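Local coordinates for putative cell adhesion protein (Bacteroides eggerthii, PDB 4GPV) that probably serves as a building block of adhesive pili of the FimA-like major fimbrial subunit family on a gut bacterium, at residues Y50-F55 with A86-N91; K159-V164 with S243-H248; T179-V184 with A264-K269; L185-K190 with N205-G210. One frame throughout, in Å; residues are numbered along the deposited sequence.

Interaction 1: Y50-F55 with A86-N91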
loop_
_atom_site.group_PDB
_atom_site.type_symbol
_atom_site.label_atom_id
_atom_site.label_comp_id
_atom_site.label_asym_id
_atom_site.label_seq_id
_atom_site.Cartn_x
_atom_site.Cartn_y
_atom_site.Cartn_z
ATOM N N TYR A 50 10.443 -12.929 9.601
ATOM C CA TYR A 50 9.039 -12.948 10.035
ATOM C C TYR A 50 8.962 -13.206 11.538
ATOM O O TYR A 50 9.941 -13.627 12.146
ATOM C CB TYR A 50 8.218 -14.001 9.248
ATOM C CG TYR A 50 8.722 -15.427 9.387
ATOM C CD1 TYR A 50 9.705 -15.925 8.542
ATOM C CD2 TYR A 50 8.219 -16.274 10.379
ATOM C CE1 TYR A 50 10.181 -17.231 8.673
ATOM C CE2 TYR A 50 8.686 -17.584 10.517
ATOM C CZ TYR A 50 9.655 -18.062 9.646
ATOM O OH TYR A 50 10.127 -19.346 9.743
ATOM N N LEU A 51 7.802 -12.944 12.114
ATOM C CA LEU A 51 7.495 -13.213 13.514
ATOM C C LEU A 51 6.296 -14.142 13.573
ATOM O O LEU A 51 5.337 -13.957 12.823
ATOM C CB LEU A 51 7.197 -11.927 14.327
ATOM C CG LEU A 51 8.272 -10.817 14.324
ATOM C CD1 LEU A 51 7.702 -9.502 14.891
ATOM C CD2 LEU A 51 9.479 -11.239 15.142
ATOM N N VAL A 52 6.318 -15.092 14.492
ATOM C CA VAL A 52 5.178 -15.995 14.721
ATOM C C VAL A 52 4.721 -15.786 16.176
ATOM O O VAL A 52 5.521 -15.916 17.113
ATOM C CB VAL A 52 5.442 -17.513 14.440
ATOM C CG1 VAL A 52 4.169 -18.357 14.614
ATOM C CG2 VAL A 52 6.054 -17.749 13.058
ATOM N N PHE A 53 3.444 -15.449 16.347
ATOM C CA PHE A 53 2.824 -15.277 17.655
ATOM C C PHE A 53 1.840 -16.410 17.868
ATOM O O PHE A 53 1.023 -16.682 16.987
ATOM C CB PHE A 53 2.095 -13.922 17.771
ATOM C CG PHE A 53 2.936 -12.722 17.413
ATOM C CD1 PHE A 53 3.120 -12.356 16.080
ATOM C CD2 PHE A 53 3.518 -11.944 18.405
ATOM C CE1 PHE A 53 3.908 -11.252 15.741
ATOM C CE2 PHE A 53 4.315 -10.838 18.067
ATOM C CZ PHE A 53 4.506 -10.502 16.741
ATOM N N LEU A 54 1.911 -17.068 19.029
ATOM C CA LEU A 54 0.995 -18.149 19.342
ATOM C C LEU A 54 0.162 -17.748 20.538
ATOM O O LEU A 54 0.722 -17.274 21.520
ATOM C CB LEU A 54 1.745 -19.462 19.637
ATOM C CG LEU A 54 2.585 -20.049 18.501
ATOM C CD1 LEU A 54 3.434 -21.244 19.017
ATOM C CD2 LEU A 54 1.717 -20.496 17.365
ATOM N N PHE A 55 -1.168 -17.905 20.457
ATOM C CA PHE A 55 -2.030 -17.502 21.572
ATOM C C PHE A 55 -2.906 -18.613 22.057
ATOM O O PHE A 55 -3.355 -19.438 21.268
ATOM C CB PHE A 55 -2.926 -16.321 21.161
ATOM C CG PHE A 55 -2.136 -15.092 20.805
ATOM C CD1 PHE A 55 -1.564 -14.302 21.795
ATOM C CD2 PHE A 55 -1.938 -14.737 19.480
ATOM C CE1 PHE A 55 -0.807 -13.175 21.459
ATOM C CE2 PHE A 55 -1.184 -13.605 19.143
ATOM C CZ PHE A 55 -0.625 -12.835 20.130
ATOM N N ALA A 86 -2.330 -18.976 15.548
ATOM C CA ALA A 86 -0.997 -18.557 15.113
ATOM C C ALA A 86 -1.153 -17.361 14.196
ATOM O O ALA A 86 -2.006 -17.385 13.302
ATOM C CB ALA A 86 -0.288 -19.711 14.396
ATOM N N TYR A 87 -0.441 -16.267 14.495
ATOM C CA TYR A 87 -0.396 -15.072 13.666
ATOM C C TYR A 87 1.007 -14.919 13.167
ATOM O O TYR A 87 1.974 -15.164 13.923
ATOM C CB TYR A 87 -0.798 -13.853 14.483
ATOM C CG TYR A 87 -2.251 -13.807 14.895
ATOM C CD1 TYR A 87 -2.693 -14.460 16.039
ATOM C CD2 TYR A 87 -3.149 -12.976 14.240
ATOM C CE1 TYR A 87 -4.030 -14.399 16.435
ATOM C CE2 TYR A 87 -4.476 -12.869 14.653
ATOM C CZ TYR A 87 -4.913 -13.584 15.750
ATOM O OH TYR A 87 -6.222 -13.473 16.155
ATOM N N VAL A 88 1.136 -14.522 11.895
ATOM C CA VAL A 88 2.466 -14.341 11.278
ATOM C C VAL A 88 2.528 -12.949 10.653
ATOM O O VAL A 88 1.608 -12.550 9.931
ATOM C CB VAL A 88 2.797 -15.444 10.219
ATOM C CG1 VAL A 88 4.144 -15.182 9.538
ATOM C CG2 VAL A 88 2.789 -16.844 10.843
ATOM N N VAL A 89 3.615 -12.240 10.904
ATOM C CA VAL A 89 3.885 -10.955 10.279
ATOM C C VAL A 89 5.252 -11.083 9.635
ATOM O O VAL A 89 6.197 -11.440 10.322
ATOM C CB VAL A 89 3.802 -9.737 11.246
ATOM C CG1 VAL A 89 4.134 -8.442 10.503
ATOM C CG2 VAL A 89 2.421 -9.622 11.900
ATOM N N ALA A 90 5.358 -10.793 8.341
ATOM C CA ALA A 90 6.656 -10.870 7.658
ATOM C C ALA A 90 7.182 -9.482 7.340
ATOM O O ALA A 90 6.401 -8.556 7.059
ATOM C CB ALA A 90 6.501 -11.648 6.349
ATOM N N ASN A 91 8.506 -9.357 7.337
ATOM C CA ASN A 91 9.279 -8.227 6.835
ATOM C C ASN A 91 9.166 -6.958 7.654
ATOM O O ASN A 91 9.410 -5.879 7.127
ATOM C CB ASN A 91 8.937 -7.986 5.347
ATOM C CG ASN A 91 9.389 -9.121 4.466
ATOM O OD1 ASN A 91 10.329 -9.852 4.797
ATOM N ND2 ASN A 91 8.793 -9.259 3.282
#
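Leu51 and Val89 form an antiparallel hydrogen-bonded pair, Leu51 N donating a hydrogen bond to Val89 O (2.8 Å) and Val89 N returning one to Leu51 O (3.1 Å). Two residues on, Phe53 N to Tyr87 O (2.8 Å) and Tyr87 N to Phe53 O (2.9 Å) repeat the exchange, the first nearly straight at 173°. Each of the four carbonyls also receives a CA-H from the opposite strand, as Leu51 O does from Val88 CA (3.3 Å). The backbones of Tyr50, Val52 and Leu54 bond the other way, to Gly68, Tyr66 and Asp62, which leaves 50-55 an interior strand. On one face Val52 and Val88, each with CG1 anti to its backbone N, lie side by side, CG2 to CG2 (4.0 Å), and Leu54 CD2 rests on Ala86 CB (3.7 Å), where a small residue leaves room. On the face of Leu51 and Phe53, Tyr87 CD1 meets the edge of the Phe55 ring at CD2 (3.5 Å), with planes 76° apart. The buried phenols are satisfied farther off, Tyr87 OH by Glu106 and Tyr50 OH by Asn71. This is typical of an antiparallel strand pair inside a beta-sheet, here a mixed one in the N-terminal part of what is probably a fimbrial subunit.

Interaction 2: K159-V164 with S243-H248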
loop_
_atom_site.group_PDB
_atom_site.type_symbol
_atom_site.label_atom_id
_atom_site.label_comp_id
_atom_site.label_asym_id
_atom_site.label_seq_id
_atom_site.Cartn_x
_atom_site.Cartn_y
_atom_site.Cartn_z
ATOM N N LYS A 159 -0.930 -1.595 -4.221
ATOM C CA LYS A 159 0.015 -1.083 -5.193
ATOM C C LYS A 159 -0.755 -0.284 -6.242
ATOM O O LYS A 159 -1.824 -0.731 -6.689
ATOM C CB LYS A 159 0.748 -2.273 -5.843
ATOM C CG LYS A 159 1.819 -1.882 -6.844
ATOM C CD LYS A 159 2.615 -3.134 -7.256
ATOM C CE LYS A 159 2.291 -3.674 -8.605
ATOM N NZ LYS A 159 3.109 -4.886 -8.911
ATOM N N ILE A 160 -0.213 0.878 -6.629
ATOM C CA ILE A 160 -0.850 1.717 -7.667
ATOM C C ILE A 160 0.167 1.919 -8.782
ATOM O O ILE A 160 1.232 2.451 -8.506
ATOM C CB ILE A 160 -1.337 3.073 -7.078
ATOM C CG1 ILE A 160 -2.393 2.847 -5.966
ATOM C CG2 ILE A 160 -1.916 3.988 -8.211
ATOM C CD1 ILE A 160 -2.669 4.111 -5.132
ATOM N N GLN A 161 -0.170 1.544 -10.034
ATOM C CA GLN A 161 0.721 1.729 -11.184
ATOM C C GLN A 161 0.134 2.782 -12.097
ATOM O O GLN A 161 -1.081 2.800 -12.284
ATOM C CB GLN A 161 0.869 0.417 -11.986
ATOM C CG GLN A 161 1.803 -0.577 -11.316
ATOM C CD GLN A 161 1.783 -1.910 -12.021
ATOM O OE1 GLN A 161 0.843 -2.698 -11.893
ATOM N NE2 GLN A 161 2.819 -2.173 -12.787
ATOM N N LEU A 162 0.994 3.599 -12.735
ATOM C CA LEU A 162 0.538 4.630 -13.656
ATOM C C LEU A 162 1.064 4.383 -15.059
ATOM O O LEU A 162 2.272 4.194 -15.248
ATOM C CB LEU A 162 0.990 6.024 -13.146
ATOM C CG LEU A 162 0.743 7.201 -14.071
ATOM C CD1 LEU A 162 -0.765 7.411 -14.307
ATOM C CD2 LEU A 162 1.405 8.475 -13.535
ATOM N N ILE A 163 0.140 4.383 -16.039
ATOM C CA ILE A 163 0.419 4.318 -17.485
ATOM C C ILE A 163 -0.029 5.659 -18.085
ATOM O O ILE A 163 -1.213 5.994 -17.980
ATOM C CB ILE A 163 -0.286 3.103 -18.161
ATOM C CG1 ILE A 163 0.244 1.768 -17.606
ATOM C CG2 ILE A 163 -0.155 3.139 -19.692
ATOM C CD1 ILE A 163 -0.601 0.586 -17.990
ATOM N N VAL A 164 0.888 6.406 -18.733
ATOM C CA VAL A 164 0.565 7.683 -19.327
ATOM C C VAL A 164 0.588 7.550 -20.846
ATOM O O VAL A 164 1.559 7.034 -21.394
ATOM C CB VAL A 164 1.535 8.783 -18.846
ATOM C CG1 VAL A 164 1.212 10.133 -19.507
ATOM C CG2 VAL A 164 1.499 8.898 -17.322
ATOM N N SER A 243 1.719 0.853 -23.858
ATOM C CA SER A 243 1.129 0.933 -22.502
ATOM C C SER A 243 2.150 0.562 -21.424
ATOM O O SER A 243 1.808 -0.117 -20.452
ATOM C CB SER A 243 -0.113 0.042 -22.377
ATOM O OG SER A 243 -1.104 0.404 -23.328
ATOM N N THR A 244 3.392 1.039 -21.571
ATOM C CA THR A 244 4.406 0.786 -20.541
ATOM C C THR A 244 4.070 1.603 -19.263
ATOM O O THR A 244 3.541 2.727 -19.344
ATOM C CB THR A 244 5.819 1.081 -21.050
ATOM O OG1 THR A 244 6.001 2.486 -21.156
ATOM C CG2 THR A 244 6.126 0.404 -22.377
ATOM N N VAL A 245 4.439 1.053 -18.101
ATOM C CA VAL A 245 4.178 1.671 -16.803
ATOM C C VAL A 245 5.275 2.709 -16.513
ATOM O O VAL A 245 6.471 2.406 -16.637
ATOM C CB VAL A 245 4.095 0.565 -15.706
ATOM C CG1 VAL A 245 4.098 1.155 -14.292
ATOM C CG2 VAL A 245 2.883 -0.344 -15.916
ATOM N N PHE A 246 4.872 3.913 -16.095
ATOM C CA PHE A 246 5.832 4.965 -15.757
ATOM C C PHE A 246 6.417 4.754 -14.353
ATOM O O PHE A 246 7.623 4.921 -14.144
ATOM C CB PHE A 246 5.172 6.358 -15.829
ATOM C CG PHE A 246 6.089 7.449 -15.312
ATOM C CD1 PHE A 246 7.237 7.817 -16.026
ATOM C CD2 PHE A 246 5.836 8.082 -14.100
ATOM C CE1 PHE A 246 8.100 8.811 -15.538
ATOM C CE2 PHE A 246 6.727 9.049 -13.597
ATOM C CZ PHE A 246 7.847 9.407 -14.324
ATOM N N ASN A 247 5.543 4.487 -13.373
ATOM C CA ASN A 247 5.993 4.264 -11.990
ATOM C C ASN A 247 4.909 3.523 -11.220
ATOM O O ASN A 247 3.807 3.290 -11.735
ATOM C CB ASN A 247 6.342 5.610 -11.302
ATOM C CG ASN A 247 5.138 6.465 -10.889
ATOM O OD1 ASN A 247 4.066 6.433 -11.498
ATOM N ND2 ASN A 247 5.272 7.211 -9.808
ATOM N N HIS A 248 5.195 3.234 -9.954
ATOM C CA HIS A 248 4.209 2.659 -9.067
ATOM C C HIS A 248 4.467 3.197 -7.662
ATOM O O HIS A 248 5.588 3.623 -7.364
ATOM C CB HIS A 248 4.260 1.121 -9.106
ATOM C CG HIS A 248 5.508 0.533 -8.549
ATOM N ND1 HIS A 248 6.619 0.349 -9.332
ATOM C CD2 HIS A 248 5.783 0.127 -7.284
ATOM C CE1 HIS A 248 7.544 -0.159 -8.533
ATOM N NE2 HIS A 248 7.083 -0.307 -7.287
HETATM O O HOH W 1 1.690 5.236 -9.864
HETATM O O HOH W 2 3.591 5.449 -18.765
#
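Two backbone bonds join the segments: Phe246 N reaches Leu162 O at 2.7 Å, and Leu162 N reaches Asn247 O at 3.0 Å. They belong to an antiparallel beta pairing in the C-terminal FimA-like domain, in which Gln161 faces His248 as a non-hydrogen-bonded pair. Two waters supplement the pairing. One molecule accepts from Val164 N and donates to Thr244 O (2.8 Å), bridging the chains where they part; another lies between Ile160 O and Asn247 OD1. Asn247 suits this place because its amide has two polar ends to satisfy: OD1 meets the water beside Ile160 O and also lies against Leu162 CB (3.5 Å), while ND2 bonds to Asp230. CG of Asn247 stands between its backbone N and carbonyl carbon (chi1 75°), a position that brings OD1 back over the neighbouring strand.

Packing spreads outward from these bonds. Gln161 CG meets His248 CB (3.7 Å), the amide and imidazole planes almost perpendicular at 86°. Branched Ile163 crosses Val245 at about a right angle, CG1 against CG2 (3.8 Å), and its CG2 lies by Thr244 O. An alanine at Ile163 would remove CG1, CG2 and CD1, and is likely to open a gap beneath the loop and leave Val245 CG2 less firmly packed. On the side of Leu162, Phe246 turns its ring toward Phe237, an edge-to-face pair, and touches Ala183 of strand 176-193. Ile163 CD1 comes to rest 3.5 Å from Ser243 O.

Interaction 3: T179-V184 with A264-K269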
loop_
_atom_site.group_PDB
_atom_site.type_symbol
_atom_site.label_atom_id
_atom_site.label_comp_id
_atom_site.label_asym_id
_atom_site.label_seq_id
_atom_site.Cartn_x
_atom_site.Cartn_y
_atom_site.Cartn_z
ATOM N N THR A 179 5.104 22.117 -18.641
ATOM C CA THR A 179 6.215 21.239 -18.328
ATOM C C THR A 179 5.708 20.277 -17.256
ATOM O O THR A 179 5.241 20.724 -16.206
ATOM C CB THR A 179 7.461 22.043 -17.879
ATOM O OG1 THR A 179 7.873 22.904 -18.939
ATOM C CG2 THR A 179 8.630 21.137 -17.449
ATOM N N ASP A 180 5.765 18.966 -17.513
ATOM C CA ASP A 180 5.347 18.015 -16.495
ATOM C C ASP A 180 6.455 17.882 -15.466
ATOM O O ASP A 180 7.630 17.758 -15.852
ATOM C CB ASP A 180 5.030 16.654 -17.124
ATOM C CG ASP A 180 3.901 16.688 -18.130
ATOM O OD1 ASP A 180 2.956 17.502 -17.948
ATOM O OD2 ASP A 180 3.989 15.959 -19.133
ATOM N N ASP A 181 6.104 17.887 -14.151
ATOM C CA ASP A 181 7.142 17.848 -13.126
ATOM C C ASP A 181 7.236 16.499 -12.425
ATOM O O ASP A 181 8.345 16.008 -12.189
ATOM C CB ASP A 181 6.924 18.973 -12.096
ATOM C CG ASP A 181 6.761 20.345 -12.723
ATOM O OD1 ASP A 181 7.614 20.730 -13.562
ATOM O OD2 ASP A 181 5.774 21.024 -12.401
ATOM N N ALA A 182 6.101 15.910 -12.048
ATOM C CA ALA A 182 6.152 14.661 -11.303
ATOM C C ALA A 182 4.856 13.874 -11.346
ATOM O O ALA A 182 3.786 14.433 -11.597
ATOM C CB ALA A 182 6.471 14.974 -9.837
ATOM N N ALA A 183 4.960 12.566 -11.111
ATOM C CA ALA A 183 3.814 11.720 -10.833
ATOM C C ALA A 183 3.744 11.699 -9.310
ATOM O O ALA A 183 4.753 11.399 -8.641
ATOM C CB ALA A 183 4.007 10.309 -11.406
ATOM N N VAL A 184 2.609 12.115 -8.755
ATOM C CA VAL A 184 2.494 12.268 -7.294
ATOM C C VAL A 184 1.318 11.472 -6.718
ATOM O O VAL A 184 0.330 11.259 -7.397
ATOM C CB VAL A 184 2.385 13.775 -6.880
ATOM C CG1 VAL A 184 3.635 14.584 -7.263
ATOM C CG2 VAL A 184 1.108 14.431 -7.431
ATOM N N ALA A 264 -1.869 11.705 -9.348
ATOM C CA ALA A 264 -1.891 12.749 -10.357
ATOM C C ALA A 264 -0.554 12.940 -11.041
ATOM O O ALA A 264 0.507 12.609 -10.492
ATOM C CB ALA A 264 -2.279 14.087 -9.710
ATOM N N ILE A 265 -0.625 13.516 -12.233
ATOM C CA ILE A 265 0.526 14.102 -12.889
ATOM C C ILE A 265 0.498 15.554 -12.448
ATOM O O ILE A 265 -0.524 16.205 -12.644
ATOM C CB ILE A 265 0.541 13.956 -14.414
ATOM C CG1 ILE A 265 0.568 12.479 -14.828
ATOM C CG2 ILE A 265 1.746 14.761 -15.013
ATOM C CD1 ILE A 265 0.141 12.257 -16.275
ATOM N N LYS A 266 1.581 16.057 -11.832
ATOM C CA LYS A 266 1.669 17.465 -11.426
ATOM C C LYS A 266 2.550 18.158 -12.457
ATOM O O LYS A 266 3.636 17.658 -12.757
ATOM C CB LYS A 266 2.253 17.580 -10.000
ATOM C CG LYS A 266 2.313 19.021 -9.509
ATOM C CD LYS A 266 3.676 19.647 -9.736
ATOM C CE LYS A 266 3.576 21.155 -9.750
ATOM N NZ LYS A 266 4.919 21.771 -9.944
ATOM N N SER A 267 2.084 19.290 -13.006
ATOM C CA SER A 267 2.836 19.991 -14.026
ATOM C C SER A 267 2.856 21.470 -13.724
ATOM O O SER A 267 2.184 21.919 -12.783
ATOM C CB SER A 267 2.200 19.732 -15.391
ATOM O OG SER A 267 2.037 18.339 -15.602
ATOM N N THR A 268 3.652 22.214 -14.482
ATOM C CA THR A 268 3.711 23.677 -14.371
ATOM C C THR A 268 3.236 24.277 -15.692
ATOM O O THR A 268 3.796 23.975 -16.758
ATOM C CB THR A 268 5.104 24.176 -13.999
ATOM O OG1 THR A 268 5.462 23.610 -12.730
ATOM C CG2 THR A 268 5.149 25.696 -13.880
ATOM N N LYS A 269 2.214 25.131 -15.608
ATOM C CA LYS A 269 1.702 25.837 -16.789
ATOM C C LYS A 269 2.215 27.271 -16.748
ATOM O O LYS A 269 2.072 27.923 -15.711
ATOM C CB LYS A 269 0.168 25.800 -16.825
ATOM C CG LYS A 269 -0.469 26.463 -18.057
ATOM C CD LYS A 269 -1.994 26.469 -17.895
ATOM C CE LYS A 269 -2.694 27.030 -19.103
ATOM N NZ LYS A 269 -4.156 27.172 -18.889
#
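Asp181 lays its carboxylate across Lys266 and Thr268, and OD2 alone takes both bonds. Thr268 OG1 donates to Asp181 OD2 from the syn side (2.6 Å), and Lys266 NZ forms a salt bridge with that same OD2 (2.7 Å), approaching from above the carboxylate plane. The motif beneath is a classic beta bulge in an antiparallel pair: Asp181 and Ala182 both face Lys266, whose carbonyl oxygen accepts from Asp181 N (2.8 Å) and Ala182 N (3.1 Å). The extra residue turns Asp181 toward the opposite strand, where an acid can meet the lysine. Lys266 bends about CB-CG (chi2 -96°), bringing its amine back over Asp181 instead of running straight out. The two donors probably favour a charged carboxylate.

Regular pairing resumes on either side of the bulge. Thr179 and Thr268 exchange bonds at one end, Val184 and Ala264 at the other, with Val184 N to Ala264 O close to linear at 174°. Toward the latter end the side chains become small and apolar, and Val184 CG2 lies on Ala264 CB (4.1 Å). On the face of Ile265, Asp180 holds two partners: OD2 pairs with Arg168, while OD1 accepts a hydrogen bond from Ser267 OG at 2.7 Å, on its anti side and 22° out of the carboxylate plane.

Interaction 4: L185-K190 with N205-G210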
loop_
_atom_site.group_PDB
_atom_site.type_symbol
_atom_site.label_atom_id
_atom_site.label_comp_id
_atom_site.label_asym_id
_atom_site.label_seq_id
_atom_site.Cartn_x
_atom_site.Cartn_y
_atom_site.Cartn_z
ATOM N N LEU A 185 1.458 11.030 -5.472
ATOM C CA LEU A 185 0.380 10.383 -4.758
ATOM C C LEU A 185 -0.007 11.329 -3.664
ATOM O O LEU A 185 0.832 11.702 -2.852
ATOM C CB LEU A 185 0.745 8.978 -4.216
ATOM C CG LEU A 185 -0.464 8.128 -3.783
ATOM C CD1 LEU A 185 -1.378 7.767 -5.010
ATOM C CD2 LEU A 185 0.012 6.829 -3.084
ATOM N N LEU A 186 -1.274 11.703 -3.624
ATOM C CA LEU A 186 -1.762 12.624 -2.602
ATOM C C LEU A 186 -2.606 11.861 -1.628
ATOM O O LEU A 186 -3.437 11.030 -2.046
ATOM C CB LEU A 186 -2.561 13.804 -3.236
ATOM C CG LEU A 186 -1.950 14.492 -4.472
ATOM C CD1 LEU A 186 -2.894 15.645 -4.972
ATOM C CD2 LEU A 186 -0.530 15.026 -4.165
ATOM N N PHE A 187 -2.405 12.108 -0.310
ATOM C CA PHE A 187 -3.229 11.502 0.737
ATOM C C PHE A 187 -3.171 9.995 0.713
ATOM O O PHE A 187 -4.194 9.318 0.715
ATOM C CB PHE A 187 -4.702 11.984 0.669
ATOM C CG PHE A 187 -4.748 13.486 0.570
ATOM C CD1 PHE A 187 -4.209 14.276 1.574
ATOM C CD2 PHE A 187 -5.223 14.105 -0.580
ATOM C CE1 PHE A 187 -4.165 15.664 1.444
ATOM C CE2 PHE A 187 -5.179 15.487 -0.714
ATOM C CZ PHE A 187 -4.644 16.262 0.300
ATOM N N ALA A 188 -1.943 9.476 0.783
ATOM C CA ALA A 188 -1.699 8.054 1.016
ATOM C C ALA A 188 -2.061 7.771 2.476
ATOM O O ALA A 188 -1.594 8.516 3.340
ATOM C CB ALA A 188 -0.217 7.759 0.798
ATOM N N GLY A 189 -2.850 6.732 2.760
ATOM C CA GLY A 189 -3.195 6.407 4.146
ATOM C C GLY A 189 -1.945 6.118 4.971
ATOM O O GLY A 189 -1.069 5.364 4.533
ATOM N N LYS A 190 -1.839 6.733 6.166
ATOM C CA LYS A 190 -0.644 6.549 6.996
ATOM C C LYS A 190 -0.556 5.169 7.688
ATOM O O LYS A 190 0.530 4.603 7.750
ATOM C CB LYS A 190 -0.599 7.639 8.092
ATOM C CG LYS A 190 0.451 7.388 9.197
ATOM C CD LYS A 190 0.647 8.596 10.094
ATOM C CE LYS A 190 1.745 8.366 11.108
ATOM N NZ LYS A 190 2.297 9.656 11.602
ATOM N N ASN A 205 -7.251 8.628 9.218
ATOM C CA ASN A 205 -7.493 10.002 9.620
ATOM C C ASN A 205 -6.166 10.782 9.596
ATOM O O ASN A 205 -6.141 11.962 9.927
ATOM C CB ASN A 205 -8.225 10.086 10.981
ATOM C CG ASN A 205 -7.502 9.547 12.184
ATOM O OD1 ASN A 205 -6.362 9.073 12.132
ATOM N ND2 ASN A 205 -8.176 9.634 13.323
ATOM N N GLU A 206 -5.073 10.111 9.171
ATOM C CA GLU A 206 -3.733 10.656 8.974
ATOM C C GLU A 206 -3.197 10.182 7.632
ATOM O O GLU A 206 -3.461 9.065 7.214
ATOM C CB GLU A 206 -2.760 10.290 10.096
ATOM C CG GLU A 206 -3.050 10.979 11.410
ATOM C CD GLU A 206 -2.025 10.589 12.459
ATOM O OE1 GLU A 206 -2.008 9.405 12.867
ATOM O OE2 GLU A 206 -1.180 11.444 12.806
ATOM N N PHE A 207 -2.465 11.049 6.961
ATOM C CA PHE A 207 -2.011 10.781 5.601
ATOM C C PHE A 207 -0.618 11.298 5.329
ATOM O O PHE A 207 -0.177 12.260 5.954
ATOM C CB PHE A 207 -2.953 11.544 4.618
ATOM C CG PHE A 207 -4.422 11.244 4.801
ATOM C CD1 PHE A 207 -4.988 10.118 4.221
ATOM C CD2 PHE A 207 -5.190 11.969 5.710
ATOM C CE1 PHE A 207 -6.312 9.768 4.483
ATOM C CE2 PHE A 207 -6.515 11.610 5.977
ATOM C CZ PHE A 207 -7.073 10.530 5.332
ATOM N N TYR A 208 -0.023 10.791 4.257
ATOM C CA TYR A 208 1.179 11.379 3.678
ATOM C C TYR A 208 0.786 11.967 2.321
ATOM O O TYR A 208 -0.143 11.451 1.687
ATOM C CB TYR A 208 2.287 10.340 3.495
ATOM C CG TYR A 208 2.785 9.756 4.796
ATOM C CD1 TYR A 208 3.707 10.446 5.585
ATOM C CD2 TYR A 208 2.369 8.500 5.216
ATOM C CE1 TYR A 208 4.198 9.890 6.769
ATOM C CE2 TYR A 208 2.807 7.959 6.420
ATOM C CZ TYR A 208 3.724 8.655 7.189
ATOM O OH TYR A 208 4.211 8.045 8.316
ATOM N N THR A 209 1.512 12.971 1.828
ATOM C CA THR A 209 1.188 13.515 0.521
ATOM C C THR A 209 2.498 13.903 -0.223
ATOM O O THR A 209 3.474 14.357 0.393
ATOM C CB THR A 209 0.147 14.666 0.635
ATOM O OG1 THR A 209 -0.481 14.828 -0.623
ATOM C CG2 THR A 209 0.758 15.992 1.064
ATOM N N GLY A 210 2.520 13.659 -1.519
ATOM C CA GLY A 210 3.705 13.957 -2.329
ATOM C C GLY A 210 3.869 15.400 -2.741
ATOM O O GLY A 210 4.957 15.818 -3.155
#
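Lys190 sends CG opposite its own backbone N (chi1 168°) and then runs fully extended, and this carries its methylenes between Tyr208 and Glu206. CG touches Tyr208 CE2 at 3.7 Å, and CD lies on Glu206 CB at 3.8 Å. Lysine and glutamate point the same way, side by side, yet Lys190 NZ stays 4.1 Å from Glu206 OE2, beyond a salt bridge, so any attraction between the charges is probably weak. A long aliphatic chain with a polar end suits this partly exposed border. An alanine at Lys190 would strip away that chain, and would probably uncover the side of the Tyr208 ring and leave Glu206 without its nearby opposite charge.

Phe187 is the irregular residue of its strand. With positive backbone angles (phi 60°), it forms a G1 beta bulge in which Phe187 and Ala188 both face Tyr208. Ala188 N and Tyr208 O bond at 2.8 Å, and Tyr208 N returns to Ala188 O. Thr209 OG1 stands over the centre of one face of the Phe187 ring and also takes a weak bond from Phe187 N (3.3 Å). Near the edge of that ring lies Phe207 CB. Backbone bonds from Gly210 N to Leu185 O and from Lys190 N to Glu206 O close the two ends.

Strand 207-209 lies between 176-193 and strand 222-224, which runs parallel to it. Leu186 bonds through its backbone to Ile262, tying in strand 262-271, and Leu185 packs on Phe249 and Thr251 of strand 247-251, beneath the sheet.

Interactions 1 and 4 are buried, whereas 2 and 3 are partly open to solvent, and their chemistry follows. Interaction 1 is a regular, apolar-faced pairing, 27 Å or more from the others between centres. Interaction 2 reaches the same extended sheet as interaction 1 but on the opposite side of the chain's centre, and uses waters at its loop edge. Interactions 3 and 4 share strand 176-193, each interrupted by a bulge: a classic one with a salt bridge in 3, a G1 bulge among aromatic residues in 4. The two sheets meet where Phe246 and Leu162 of interaction 2 pack on Ala183 of interaction 3, and where Ile160 touches Leu185 of interaction 4.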